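Local coordinates for aminoglycoside 6-adenylyltransferase (Bacillus subtilis, PDB 2PBE), which adenylates streptomycin and streptidine at O-6 with ATP, can also use GTP on streptomycin, and so confers streptomycin resistance, at residues A[20-25]-A[50-55]. Residues are numbered along the deposited sequence; the frame is centred on the assembly and turned at random.
Sequences DERIRL and FVTDVE
A classic beta bulge joins two antiparallel neighbours in the mixed sheet of the nucleotidyltransferase domain: Arg24 and Leu25, near the start of strand 23-28, both face Phe50, near the end of strand 45-51. Phe50 O accepts from Arg24 N at 2.9 Å, nearly in line with its C=O, and takes a weak second bond from Leu25 N. Phe50 N returns a nearly straight bond (170°) to Leu25 O, 2.8 Å away. On the N-terminal side of the bulge in strand 23-28, Ile23 and Val51 form a non-hydrogen-bonded pair; beyond it Thr52 N donates to Arg22 O, more bent at 137°.

Leu25 and Phe50 lie side by side and point the same way. CD1 of Leu25 meets CD2 of Phe50 at 3.5 Å, oblique to the ring. On the sheet's other face Ile23 CG1 touches Val51 CG1 at 3.9 Å, and Phe16, Ala17 and Phe57 add to this apolar layer from helices 6-19 and 54-58.

Arg22 crosses Thr52 at about a right angle, its CB 3.5 Å from Thr52 OG1. Bends at chi2 and chi3 carry its guanidinium to Asp20, where NH1 makes a salt bridge to OD1 at 2.9 Å, in the guanidinium plane; NH2 reaches Ser56 OG, and Phe57 is a cation-pi partner. Arg24 turns back, giving NE and NH2 to Glu21 O from one face of that carbonyl, while NH1 pairs with Asp130. Backbone bonds thus fix the bulged register, and the two arginines brace the 20-23 turn at the start of the strand and link it to helix 54-58 and Asp130.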
ATOM      1  N   ASP A  20     -14.731   4.938  -4.841  1.00 29.71           N
ATOM      2  CA  ASP A  20     -15.463   5.303  -6.040  1.00 29.35           C
ATOM      3  C   ASP A  20     -15.324   4.280  -7.164  1.00 29.67           C
ATOM      4  O   ASP A  20     -14.228   4.013  -7.665  1.00 28.91           O
ATOM      5  CB  ASP A  20     -15.049   6.684  -6.518  1.00 29.61           C
ATOM      6  CG  ASP A  20     -16.138   7.346  -7.316  1.00 31.56           C
ATOM      7  OD1 ASP A  20     -16.598   8.449  -6.950  1.00 32.27           O
ATOM      8  OD2 ASP A  20     -16.549   6.741  -8.315  1.00 32.42           O
ATOM      9  N   GLU A  21     -16.467   3.716  -7.545  1.00 30.78           N
ATOM     10  CA  GLU A  21     -16.554   2.694  -8.581  1.00 32.19           C
ATOM     11  C   GLU A  21     -16.153   3.139  -9.979  1.00 32.83           C
ATOM     12  O   GLU A  21     -15.824   2.299 -10.812  1.00 34.41           O
ATOM     13  CB  GLU A  21     -17.964   2.090  -8.604  1.00 33.43           C
ATOM     14  CG  GLU A  21     -18.228   1.146  -7.406  1.00 36.69           C
ATOM     15  CD  GLU A  21     -19.509   0.338  -7.519  1.00 37.33           C
ATOM     16  OE1 GLU A  21     -19.774  -0.193  -8.619  1.00 40.96           O
ATOM     17  OE2 GLU A  21     -20.240   0.209  -6.508  1.00 38.61           O
ATOM     18  N   ARG A  22     -16.175   4.444 -10.262  1.00 31.38           N
ATOM     19  CA  ARG A  22     -15.771   4.898 -11.590  1.00 30.38           C
ATOM     20  C   ARG A  22     -14.245   4.959 -11.670  1.00 30.31           C
ATOM     21  O   ARG A  22     -13.673   4.851 -12.760  1.00 31.03           O
ATOM     22  CB  ARG A  22     -16.331   6.291 -11.925  1.00 29.95           C
ATOM     23  CG  ARG A  22     -17.824   6.470 -11.766  1.00 27.87           C
ATOM     24  CD  ARG A  22     -18.081   7.427 -10.629  1.00 30.08           C
ATOM     25  NE  ARG A  22     -18.682   8.692 -11.025  1.00 30.87           N
ATOM     26  CZ  ARG A  22     -18.750   9.763 -10.241  1.00 31.12           C
ATOM     27  NH1 ARG A  22     -18.240   9.732  -9.009  1.00 27.50           N
ATOM     28  NH2 ARG A  22     -19.358  10.867 -10.682  1.00 30.78           N
ATOM     29  N   ILE A  23     -13.584   5.134 -10.529  1.00 29.08           N
ATOM     30  CA  ILE A  23     -12.128   5.220 -10.532  1.00 29.05           C
ATOM     31  C   ILE A  23     -11.507   3.832 -10.507  1.00 28.95           C
ATOM     32  O   ILE A  23     -11.665   3.084  -9.546  1.00 27.23           O
ATOM     33  CB  ILE A  23     -11.605   6.051  -9.353  1.00 28.09           C
ATOM     34  CG1 ILE A  23     -12.245   7.443  -9.383  1.00 26.71           C
ATOM     35  CG2 ILE A  23     -10.092   6.224  -9.466  1.00 27.31           C
ATOM     36  CD1 ILE A  23     -11.935   8.273  -8.168  1.00 26.29           C
ATOM     37  N   ARG A  24     -10.791   3.515 -11.581  1.00 29.83           N
ATOM     38  CA  ARG A  24     -10.142   2.216 -11.749  1.00 29.96           C
ATOM     39  C   ARG A  24      -8.631   2.247 -11.549  1.00 29.95           C
ATOM     40  O   ARG A  24      -8.048   1.287 -11.075  1.00 31.44           O
ATOM     41  CB  ARG A  24     -10.467   1.680 -13.144  1.00 28.20           C
ATOM     42  CG  ARG A  24     -11.960   1.459 -13.379  1.00 27.41           C
ATOM     43  CD  ARG A  24     -12.420   0.171 -12.732  1.00 26.99           C
ATOM     44  NE  ARG A  24     -13.332   0.391 -11.622  1.00 25.70           N
ATOM     45  CZ  ARG A  24     -13.588  -0.523 -10.697  1.00 28.48           C
ATOM     46  NH1 ARG A  24     -12.998  -1.715 -10.755  1.00 26.88           N
ATOM     47  NH2 ARG A  24     -14.435  -0.255  -9.706  1.00 30.06           N
ATOM     48  N   LEU A  25      -8.001   3.357 -11.893  1.00 31.16           N
ATOM     49  CA  LEU A  25      -6.552   3.490 -11.781  1.00 31.89           C
ATOM     50  C   LEU A  25      -6.191   4.870 -11.200  1.00 32.21           C
ATOM     51  O   LEU A  25      -6.884   5.856 -11.451  1.00 33.06           O
ATOM     52  CB  LEU A  25      -5.934   3.305 -13.175  1.00 33.38           C
ATOM     53  CG  LEU A  25      -4.457   2.953 -13.413  1.00 36.65           C
ATOM     54  CD1 LEU A  25      -3.565   4.129 -13.060  1.00 39.08           C
ATOM     55  CD2 LEU A  25      -4.075   1.739 -12.589  1.00 38.52           C
ATOM     56  N   PHE A  50      -7.958   7.448 -13.424  1.00 25.65           N
ATOM     57  CA  PHE A  50      -8.410   6.892 -14.700  1.00 25.95           C
ATOM     58  C   PHE A  50      -9.785   6.372 -14.370  1.00 26.59           C
ATOM     59  O   PHE A  50      -9.926   5.488 -13.520  1.00 28.77           O
ATOM     60  CB  PHE A  50      -7.480   5.782 -15.164  1.00 27.10           C
ATOM     61  CG  PHE A  50      -6.176   6.282 -15.663  1.00 29.44           C
ATOM     62  CD1 PHE A  50      -5.944   6.410 -17.035  1.00 31.95           C
ATOM     63  CD2 PHE A  50      -5.187   6.708 -14.762  1.00 31.00           C
ATOM     64  CE1 PHE A  50      -4.732   6.972 -17.522  1.00 31.97           C
ATOM     65  CE2 PHE A  50      -3.966   7.278 -15.225  1.00 31.43           C
ATOM     66  CZ  PHE A  50      -3.743   7.409 -16.614  1.00 31.64           C
ATOM     67  N   VAL A  51     -10.788   6.921 -15.035  1.00 25.75           N
ATOM     68  CA  VAL A  51     -12.162   6.572 -14.749  1.00 27.85           C
ATOM     69  C   VAL A  51     -12.940   5.953 -15.902  1.00 30.34           C
ATOM     70  O   VAL A  51     -12.508   5.971 -17.046  1.00 30.91           O
ATOM     71  CB  VAL A  51     -12.916   7.823 -14.248  1.00 27.69           C
ATOM     72  CG1 VAL A  51     -12.109   8.499 -13.165  1.00 26.15           C
ATOM     73  CG2 VAL A  51     -13.151   8.803 -15.394  1.00 24.86           C
ATOM     74  N   THR A  52     -14.109   5.421 -15.581  1.00 32.40           N
ATOM     75  CA  THR A  52     -14.951   4.811 -16.595  1.00 35.17           C
ATOM     76  C   THR A  52     -15.760   5.895 -17.324  1.00 38.11           C
ATOM     77  O   THR A  52     -15.730   5.962 -18.563  1.00 40.64           O
ATOM     78  CB  THR A  52     -15.915   3.784 -15.963  1.00 33.79           C
ATOM     79  OG1 THR A  52     -16.605   4.398 -14.868  1.00 32.85           O
ATOM     80  CG2 THR A  52     -15.155   2.571 -15.473  1.00 32.09           C
ATOM     81  N   ASP A  53     -16.452   6.742 -16.557  1.00 39.26           N
ATOM     82  CA  ASP A  53     -17.288   7.814 -17.105  1.00 39.44           C
ATOM     83  C   ASP A  53     -16.793   9.201 -16.748  1.00 38.54           C
ATOM     84  O   ASP A  53     -17.112   9.734 -15.685  1.00 38.12           O
ATOM     85  CB  ASP A  53     -18.713   7.681 -16.586  1.00 42.14           C
ATOM     86  CG  ASP A  53     -19.698   8.574 -17.333  1.00 44.79           C
ATOM     87  OD1 ASP A  53     -19.293   9.604 -17.928  1.00 45.41           O
ATOM     88  OD2 ASP A  53     -20.905   8.242 -17.305  1.00 47.11           O
ATOM     89  N   VAL A  54     -16.059   9.809 -17.660  1.00 38.53           N
ATOM     90  CA  VAL A  54     -15.542  11.134 -17.400  1.00 40.25           C
ATOM     91  C   VAL A  54     -16.676  12.160 -17.233  1.00 40.85           C
ATOM     92  O   VAL A  54     -16.651  12.962 -16.293  1.00 40.50           O
ATOM     93  CB  VAL A  54     -14.515  11.529 -18.512  1.00 40.69           C
ATOM     94  CG1 VAL A  54     -15.182  11.384 -19.902  1.00 44.41           C
ATOM     95  CG2 VAL A  54     -13.967  12.899 -18.261  1.00 40.46           C
ATOM     96  N   GLU A  55     -17.682  12.108 -18.116  1.00 42.69           N
ATOM     97  CA  GLU A  55     -18.827  13.036 -18.059  1.00 42.76           C
ATOM     98  C   GLU A  55     -19.588  12.985 -16.719  1.00 42.56           C
ATOM     99  O   GLU A  55     -20.202  13.984 -16.293  1.00 41.74           O
ATOM    100  CB  GLU A  55     -19.802  12.738 -19.201  1.00 44.39           C
ATOM    101  CG  GLU A  55     -19.244  13.008 -20.599  1.00 47.36           C
ATOM    102  CD  GLU A  55     -18.733  14.452 -20.765  1.00 49.38           C
ATOM    103  OE1 GLU A  55     -17.538  14.622 -21.102  1.00 50.75           O
ATOM    104  OE2 GLU A  55     -19.521  15.414 -20.563  1.00 48.43           O
TER